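PDB 4RI6: Phi class glutathione transferase GSTF1 from Populus tremula x Populus tremuloides, which probably catalyses the transfer of glutathione to electrophilic RX compounds with release of a halide ion, a reaction of cellular detoxification. Local coordinates for residues V5-P10 against A21-K26; V28-I33 against L209-N214; I33-S38 against G54-F59. One frame throughout, in Å; residues are numbered along the deposited sequence.

Contact 1 of 3, residues V5-P10 against A21-K26; sequences VTIYGP and ATLIEK
Leu23 on the helix meets Val5 and Ile7 on the strand in a contact that is wholly apolar: no hydrogen bond crosses it, all three residues are buried, and together the segments bury 103 Å². The last turns of the helix are regular, with Glu25 N bonding to Ala21 O and Lys26 N to Thr22 O, both at 2.9 Å. Thr22 turns to another surface, where its side chain packs on Cys73 and Ile76 of helix 69-79 and on Phe164 and Leu167 of helix 164-179. Next comes Leu23, whose CG stands anti to the carbonyl carbon (chi1 -71°) and carries the two methyls to different strand residues. Its CD1 lies 3.6 Å from Ile7 CG1 and 3.7 Å from Ile7 CD1. The first torsion of the isoleucine (chi1 -51°) sets CG1 there, and the bend at chi2 (-64°) folds CD1 back against the same methyl. The other branch, Leu23 CD2, reaches Val5 CG2 at 3.9 Å, and both strand side chains meet the leucine tip to tip. Val5 and Ile7 can share one partner because alternate strand residues face the same way, the intervening Thr6 pointing its CB away. The backbones remain well separated, with Val5 CA and Leu23 CA 9.3 Å apart. At the helix end Glu25 forms a salt bridge with Arg202, and Lys26 NZ bonds to the carbonyls of Lys83 and Asn85. Branched strand residues packed against a leucine on the covering helix are the interior of a beta-alpha-beta unit, here strand 5-8, helix 14-25 and strand 30-33, which opens the thioredoxin-like N-terminal domain of a glutathione transferase.

Contact 2 of 3, residues V28-I33 against L209-N214; sequences VPFHLI and LEMRKN. Unlike the reference sequence in segment 28-33: Ile33 (reference Val).
Phe30 and Leu32 meet Met211 in a small apolar surface contact between the two domains of the glutathione transferase fold: the outermost strand 30-33 of the thioredoxin-like sheet touches the last helix, 203-214, of the helical part. The contact is small, 98 Å² buried with no hydrogen bond across, and the nearest CA atoms, of Leu32 and Met211, are 10.6 Å apart, so long side chains must span the space. Met211 does most of this. Its chain runs extended through chi2 and then bends at chi3 (69°), which turns the terminal methyl CE toward the strand. Leu32 approaches obliquely and offers CD2, 4.0 Å from Met211 CE. The same sulfur-bearing chain also packs on Leu20 of helix 14-25, while its neighbour Arg212 ties the helix to the loop beyond strand 5-8 and to helix 14-25 by bonding Pro11 O through NE and Ser17 OG through NH2. Phe30 comes from the opposite direction to Met211 and presents the edge of its ring rather than a face. The methyl lies close to the ring plane there, Met211 CE being 3.9 Å from Phe30 CZ and 4.0 Å from Phe30 CE1.

Contact 3 of 3, residues I33-S38 against G54-F59; sequences IPIDLS and GQVPAF. Unlike the reference sequence in segment 33-38: Ile33 (reference Val). With GSH (glutathione), chain C.
Ile35 and Leu37 pass Val56 and Gln55 without pairing as strands: Ile35 CA and Val56 CA lie 8.0 Å apart, Leu37 CA and Gln55 CA 8.8 Å, and no hydrogen bond joins the segments. Val56 fills the gap with its two methyls. With chi1 at -66°, CG1 stands anti to the carbonyl carbon and slides past Ile35, 4.1 Å from its CG2. The other methyl, Val56 CG2, meets Leu37 CD2 tip to tip at 4.0 Å. That leucine methyl also touches glutathione, lying 3.9 Å from its CA3. The backbone of Val56 grips the ligand twice: Val56 N donates to GSH O2 at 2.7 Å (161°), and GSH N2 donates to Val56 O at 3.0 Å (172°). These two nearly straight bonds, just before the cis peptide to Pro57, are the pairing by which the cis-proline loop of glutathione transferases holds the cysteinyl part of the tripeptide. Gln55 extends along the ligand, and its NE2 bonds to GSH O31 at 3.3 Å. An alanine here would remove that amide and would probably leave the glycyl carboxylate of the ligand without this donor. Around the contact, Tyr47 of helix 45-48 packs on both Ile35 and Val56, Val16 of helix 14-25 touches Val56 and Pro57, and Ala58 leads into strand 58-60, hydrogen-bonded through its backbone to Tyr8 of strand 5-8.

From the N terminus, contact 1 closes first: the chain leaves strand 5-8, and residues 21-26 of helix 14-25 return to cover it. It is complete before either of the others opens. Contact 2 then opens at strand 30-33 and closes only at the C-terminal helix, a loop of more than 170 residues that ties the sheet to the helical domain. Contact 3 is nested inside it, closing a short loop between 33-38 and 54-59 at the glutathione site. No contacts cross. Contacts 2 and 3 share Ile33, and its backbone N lies 2.7 Å from Ile7 O, a probable hydrogen bond linking both to contact 1 through the sheet.

Contact 1 of 3, residues V5-P10 against A21-K26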
# COMPACT_ATOMS: atom_id res chain seq x y z
N VAL A 5 -0.97 -11.02 -21.82
CA VAL A 5 -0.01 -10.81 -20.76
C VAL A 5 0.15 -12.11 -20.02
O VAL A 5 -0.69 -12.99 -20.13
CB VAL A 5 -0.44 -9.70 -19.79
CG1 VAL A 5 -0.75 -8.42 -20.57
CG2 VAL A 5 -1.61 -10.14 -18.92
N THR A 6 1.24 -12.23 -19.27
CA THR A 6 1.57 -13.42 -18.51
C THR A 6 1.47 -13.13 -17.02
O THR A 6 2.07 -12.18 -16.53
CB THR A 6 2.98 -13.89 -18.85
OG1 THR A 6 3.08 -14.16 -20.26
CG2 THR A 6 3.35 -15.13 -18.06
N ILE A 7 0.71 -13.95 -16.30
CA ILE A 7 0.56 -13.83 -14.85
C ILE A 7 1.07 -15.10 -14.19
O ILE A 7 0.75 -16.19 -14.66
CB ILE A 7 -0.91 -13.60 -14.44
CG1 ILE A 7 -1.51 -12.44 -15.25
CG2 ILE A 7 -1.03 -13.38 -12.94
CD1 ILE A 7 -0.89 -11.12 -15.00
N TYR A 8 1.81 -14.96 -13.10
CA TYR A 8 2.35 -16.09 -12.35
C TYR A 8 1.63 -16.26 -11.02
O TYR A 8 1.56 -15.31 -10.22
CB TYR A 8 3.85 -15.89 -12.05
CG TYR A 8 4.74 -15.95 -13.25
CD1 TYR A 8 4.84 -14.88 -14.12
CD2 TYR A 8 5.49 -17.08 -13.51
CE1 TYR A 8 5.68 -14.93 -15.22
CE2 TYR A 8 6.33 -17.14 -14.60
CZ TYR A 8 6.42 -16.07 -15.46
OH TYR A 8 7.25 -16.14 -16.55
N GLY A 9 1.15 -17.47 -10.77
CA GLY A 9 0.61 -17.81 -9.46
C GLY A 9 -0.73 -18.53 -9.52
O GLY A 9 -1.38 -18.54 -10.56
N PRO A 10 -1.17 -19.10 -8.39
CA PRO A 10 -2.44 -19.84 -8.32
C PRO A 10 -3.64 -18.95 -8.03
O PRO A 10 -3.53 -18.01 -7.26
CB PRO A 10 -2.22 -20.80 -7.17
CG PRO A 10 -1.34 -20.02 -6.23
CD PRO A 10 -0.46 -19.13 -7.10
N ALA A 21 -9.02 -10.43 -11.30
CA ALA A 21 -10.26 -9.69 -11.36
C ALA A 21 -10.07 -8.41 -12.17
O ALA A 21 -10.95 -8.02 -12.94
CB ALA A 21 -10.76 -9.37 -9.96
N THR A 22 -8.92 -7.77 -12.00
CA THR A 22 -8.61 -6.56 -12.74
C THR A 22 -8.48 -6.82 -14.23
O THR A 22 -9.05 -6.09 -15.04
CB THR A 22 -7.32 -5.91 -12.19
OG1 THR A 22 -7.53 -5.60 -10.81
CG2 THR A 22 -6.96 -4.64 -12.97
N LEU A 23 -7.74 -7.86 -14.60
CA LEU A 23 -7.59 -8.22 -16.00
C LEU A 23 -8.96 -8.44 -16.63
O LEU A 23 -9.21 -8.01 -17.75
CB LEU A 23 -6.73 -9.48 -16.13
CG LEU A 23 -5.25 -9.25 -15.81
CD1 LEU A 23 -4.55 -10.56 -15.58
CD2 LEU A 23 -4.60 -8.50 -16.95
N ILE A 24 -9.85 -9.11 -15.91
CA ILE A 24 -11.15 -9.45 -16.47
C ILE A 24 -12.03 -8.20 -16.61
O ILE A 24 -12.67 -8.00 -17.64
CB ILE A 24 -11.85 -10.51 -15.60
CG1 ILE A 24 -11.09 -11.84 -15.70
CG2 ILE A 24 -13.28 -10.70 -16.06
CD1 ILE A 24 -11.45 -12.85 -14.62
N GLU A 25 -12.03 -7.34 -15.59
CA GLU A 25 -12.70 -6.05 -15.69
C GLU A 25 -12.18 -5.25 -16.86
O GLU A 25 -12.94 -4.56 -17.54
CB GLU A 25 -12.50 -5.24 -14.40
CG GLU A 25 -13.32 -5.76 -13.21
CD GLU A 25 -14.79 -5.34 -13.23
OE1 GLU A 25 -15.14 -4.32 -13.87
OE2 GLU A 25 -15.60 -6.02 -12.56
N LYS A 26 -10.87 -5.32 -17.10
CA LYS A 26 -10.26 -4.54 -18.17
C LYS A 26 -10.28 -5.24 -19.52
O LYS A 26 -9.77 -4.68 -20.49
CB LYS A 26 -8.82 -4.17 -17.81
CG LYS A 26 -8.76 -3.24 -16.61
CD LYS A 26 -9.52 -1.93 -16.82
CE LYS A 26 -9.07 -1.17 -18.06
NZ LYS A 26 -9.72 0.17 -18.20

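Contact 2 of 3, residues V28-I33 against L209-N214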
# COMPACT_ATOMS: atom_id res chain seq x y z
N VAL A 28 -8.65 -7.74 -20.57
CA VAL A 28 -7.30 -8.01 -21.03
C VAL A 28 -7.06 -9.51 -21.07
O VAL A 28 -7.11 -10.17 -20.03
CB VAL A 28 -6.25 -7.36 -20.14
CG1 VAL A 28 -4.85 -7.71 -20.62
CG2 VAL A 28 -6.47 -5.86 -20.14
N PRO A 29 -6.80 -10.06 -22.26
CA PRO A 29 -6.50 -11.49 -22.27
C PRO A 29 -5.20 -11.79 -21.57
O PRO A 29 -4.30 -10.95 -21.59
CB PRO A 29 -6.41 -11.82 -23.77
CG PRO A 29 -7.11 -10.68 -24.48
CD PRO A 29 -6.81 -9.48 -23.61
N PHE A 30 -5.11 -12.95 -20.95
CA PHE A 30 -3.93 -13.29 -20.17
C PHE A 30 -3.68 -14.79 -20.23
O PHE A 30 -4.56 -15.57 -20.58
CB PHE A 30 -4.07 -12.82 -18.71
CG PHE A 30 -5.21 -13.48 -17.98
CD1 PHE A 30 -5.02 -14.69 -17.34
CD2 PHE A 30 -6.45 -12.88 -17.94
CE1 PHE A 30 -6.06 -15.31 -16.67
CE2 PHE A 30 -7.49 -13.48 -17.27
CZ PHE A 30 -7.30 -14.70 -16.64
N HIS A 31 -2.45 -15.16 -19.92
CA HIS A 31 -2.03 -16.53 -19.74
C HIS A 31 -1.54 -16.68 -18.32
O HIS A 31 -0.69 -15.93 -17.87
CB HIS A 31 -0.94 -16.91 -20.75
CG HIS A 31 -0.35 -18.26 -20.53
ND1 HIS A 31 -1.09 -19.42 -20.61
CD2 HIS A 31 0.93 -18.64 -20.26
CE1 HIS A 31 -0.30 -20.46 -20.38
NE2 HIS A 31 0.93 -20.02 -20.17
N LEU A 32 -2.09 -17.66 -17.60
CA LEU A 32 -1.78 -17.85 -16.19
C LEU A 32 -0.86 -19.04 -16.00
O LEU A 32 -1.21 -20.19 -16.36
CB LEU A 32 -3.07 -18.06 -15.40
CG LEU A 32 -2.96 -18.13 -13.87
CD1 LEU A 32 -2.47 -16.82 -13.23
CD2 LEU A 32 -4.30 -18.55 -13.28
N ILE A 33 0.31 -18.75 -15.43
CA ILE A 33 1.33 -19.76 -15.17
C ILE A 33 1.26 -20.22 -13.73
O ILE A 33 1.45 -19.43 -12.80
CB ILE A 33 2.76 -19.21 -15.48
CG1 ILE A 33 2.94 -19.06 -16.99
CG2 ILE A 33 3.84 -20.16 -14.96
CD1 ILE A 33 4.21 -18.35 -17.38
N LEU A 209 -13.61 -16.80 -8.95
CA LEU A 209 -13.94 -17.89 -8.05
C LEU A 209 -14.11 -19.21 -8.81
O LEU A 209 -13.72 -20.28 -8.32
CB LEU A 209 -15.21 -17.59 -7.27
CG LEU A 209 -15.11 -16.44 -6.28
CD1 LEU A 209 -16.44 -16.24 -5.62
CD2 LEU A 209 -14.04 -16.70 -5.23
N GLU A 210 -14.66 -19.16 -10.01
CA GLU A 210 -14.80 -20.41 -10.75
C GLU A 210 -13.43 -20.89 -11.23
O GLU A 210 -13.16 -22.09 -11.23
CB GLU A 210 -15.76 -20.25 -11.93
CG GLU A 210 -16.06 -21.57 -12.68
CD GLU A 210 -16.75 -22.66 -11.83
OE1 GLU A 210 -17.38 -22.35 -10.78
OE2 GLU A 210 -16.67 -23.84 -12.23
N MET A 211 -12.56 -19.96 -11.61
CA MET A 211 -11.21 -20.34 -12.03
C MET A 211 -10.55 -21.10 -10.89
O MET A 211 -9.87 -22.10 -11.11
CB MET A 211 -10.34 -19.15 -12.40
CG MET A 211 -10.70 -18.46 -13.70
SD MET A 211 -9.71 -16.97 -13.94
CE MET A 211 -8.10 -17.70 -14.22
N ARG A 212 -10.77 -20.60 -9.68
CA ARG A 212 -10.16 -21.17 -8.51
C ARG A 212 -10.73 -22.54 -8.20
O ARG A 212 -10.00 -23.49 -7.89
CB ARG A 212 -10.36 -20.20 -7.34
CG ARG A 212 -9.57 -20.51 -6.12
CD ARG A 212 -10.09 -19.72 -4.96
NE ARG A 212 -9.72 -18.31 -5.02
CZ ARG A 212 -10.23 -17.40 -4.21
NH1 ARG A 212 -11.15 -17.77 -3.32
NH2 ARG A 212 -9.85 -16.14 -4.28
N LYS A 213 -12.05 -22.66 -8.33
CA LYS A 213 -12.71 -23.90 -8.02
C LYS A 213 -12.23 -25.01 -8.94
O LYS A 213 -12.15 -26.16 -8.52
CB LYS A 213 -14.23 -23.74 -8.11
CG LYS A 213 -15.00 -24.84 -7.41
CD LYS A 213 -16.43 -24.43 -7.19
CE LYS A 213 -17.27 -25.61 -6.69
NZ LYS A 213 -18.72 -25.27 -6.66
N ASN A 214 -11.89 -24.64 -10.18
CA ASN A 214 -11.48 -25.59 -11.21
C ASN A 214 -9.97 -25.76 -11.36
O ASN A 214 -9.50 -26.67 -12.03
CB ASN A 214 -12.05 -25.17 -12.56
CG ASN A 214 -13.56 -25.14 -12.57
OD1 ASN A 214 -14.21 -25.91 -11.86
ND2 ASN A 214 -14.14 -24.26 -13.37

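Contact 3 of 3, residues I33-S38 against G54-F59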
# COMPACT_ATOMS: atom_id res chain seq x y z
N ILE A 33 0.31 -18.75 -15.43
CA ILE A 33 1.33 -19.76 -15.17
C ILE A 33 1.26 -20.22 -13.73
O ILE A 33 1.45 -19.43 -12.80
CB ILE A 33 2.76 -19.21 -15.48
CG1 ILE A 33 2.94 -19.06 -16.99
CG2 ILE A 33 3.84 -20.16 -14.96
CD1 ILE A 33 4.21 -18.35 -17.38
N PRO A 34 1.02 -21.53 -13.52
CA PRO A 34 0.83 -22.02 -12.15
C PRO A 34 2.10 -21.99 -11.31
O PRO A 34 3.20 -22.25 -11.80
CB PRO A 34 0.37 -23.47 -12.37
CG PRO A 34 1.04 -23.86 -13.63
CD PRO A 34 1.03 -22.63 -14.50
N ILE A 35 1.92 -21.62 -10.04
CA ILE A 35 2.96 -21.72 -9.01
C ILE A 35 2.36 -22.37 -7.76
O ILE A 35 1.46 -21.78 -7.15
CB ILE A 35 3.52 -20.32 -8.62
CG1 ILE A 35 4.03 -19.54 -9.85
CG2 ILE A 35 4.58 -20.45 -7.57
CD1 ILE A 35 5.35 -20.04 -10.42
N ASP A 36 2.84 -23.55 -7.35
CA ASP A 36 2.27 -24.26 -6.20
C ASP A 36 2.93 -23.82 -4.90
O ASP A 36 4.07 -24.16 -4.62
CB ASP A 36 2.39 -25.80 -6.39
CG ASP A 36 1.63 -26.60 -5.32
OD1 ASP A 36 1.52 -26.15 -4.16
OD2 ASP A 36 1.14 -27.70 -5.66
N LEU A 37 2.19 -23.05 -4.09
CA LEU A 37 2.72 -22.46 -2.86
C LEU A 37 2.94 -23.51 -1.79
O LEU A 37 3.84 -23.38 -0.97
CB LEU A 37 1.78 -21.36 -2.34
CG LEU A 37 1.48 -20.23 -3.33
CD1 LEU A 37 0.48 -19.22 -2.75
CD2 LEU A 37 2.77 -19.54 -3.75
N SER A 38 2.14 -24.57 -1.79
CA SER A 38 2.34 -25.64 -0.82
C SER A 38 3.65 -26.39 -1.10
O SER A 38 4.19 -27.02 -0.19
CB SER A 38 1.16 -26.62 -0.84
OG SER A 38 1.24 -27.51 -1.95
N GLY A 54 9.95 -13.80 -3.40
CA GLY A 54 9.41 -15.15 -3.44
C GLY A 54 7.93 -15.19 -3.12
O GLY A 54 7.46 -16.04 -2.38
N GLN A 55 7.21 -14.25 -3.70
CA GLN A 55 5.76 -14.21 -3.54
C GLN A 55 5.10 -14.14 -4.88
O GLN A 55 5.76 -13.91 -5.88
CB GLN A 55 5.35 -13.01 -2.69
CG GLN A 55 5.99 -13.08 -1.33
CD GLN A 55 5.43 -12.08 -0.39
OE1 GLN A 55 5.76 -10.90 -0.45
NE2 GLN A 55 4.55 -12.55 0.49
N VAL A 56 3.79 -14.37 -4.89
CA VAL A 56 2.98 -14.26 -6.10
C VAL A 56 1.97 -13.15 -5.90
O VAL A 56 1.54 -12.91 -4.81
CB VAL A 56 2.27 -15.60 -6.43
CG1 VAL A 56 3.32 -16.67 -6.79
CG2 VAL A 56 1.41 -16.09 -5.28
N PRO A 57 1.56 -12.48 -6.98
CA PRO A 57 1.86 -12.75 -8.38
C PRO A 57 3.06 -12.01 -8.93
O PRO A 57 3.59 -11.10 -8.30
CB PRO A 57 0.60 -12.26 -9.09
CG PRO A 57 0.23 -11.09 -8.32
CD PRO A 57 0.50 -11.45 -6.87
N ALA A 58 3.46 -12.42 -10.12
CA ALA A 58 4.31 -11.61 -10.98
C ALA A 58 3.59 -11.43 -12.32
O ALA A 58 2.72 -12.24 -12.69
CB ALA A 58 5.68 -12.24 -11.17
N PHE A 59 3.97 -10.39 -13.04
CA PHE A 59 3.35 -9.99 -14.28
C PHE A 59 4.43 -9.78 -15.34
O PHE A 59 5.47 -9.18 -15.03
CB PHE A 59 2.56 -8.70 -14.06
CG PHE A 59 2.11 -8.04 -15.32
CD1 PHE A 59 2.98 -7.28 -16.07
CD2 PHE A 59 0.80 -8.16 -15.75
CE1 PHE A 59 2.57 -6.69 -17.25
CE2 PHE A 59 0.38 -7.55 -16.90
CZ PHE A 59 1.26 -6.81 -17.66
N1 GSH C . 2.12 -7.59 -1.29
CA1 GSH C . 2.16 -8.67 -2.26
C1 GSH C . 1.24 -8.48 -3.45
O11 GSH C . 0.22 -7.86 -3.23
O12 GSH C . 1.53 -8.89 -4.60
CB1 GSH C . 1.68 -9.85 -1.44
CG1 GSH C . 2.19 -11.11 -2.07
CD1 GSH C . 1.92 -12.27 -1.15
OE1 GSH C . 2.05 -12.23 0.05
N2 GSH C . 1.54 -13.34 -1.81
CA2 GSH C . 1.24 -14.63 -1.26
C2 GSH C . 2.44 -15.50 -1.48
O2 GSH C . 3.08 -15.35 -2.50
CB2 GSH C . -0.02 -15.11 -1.99
SG2 GSH C . -1.54 -14.54 -1.20
N3 GSH C . 2.72 -16.40 -0.53
CA3 GSH C . 3.80 -17.37 -0.65
C3 GSH C . 5.06 -16.92 0.04
O31 GSH C . 5.09 -15.78 0.56
O32 GSH C . 6.02 -17.71 0.07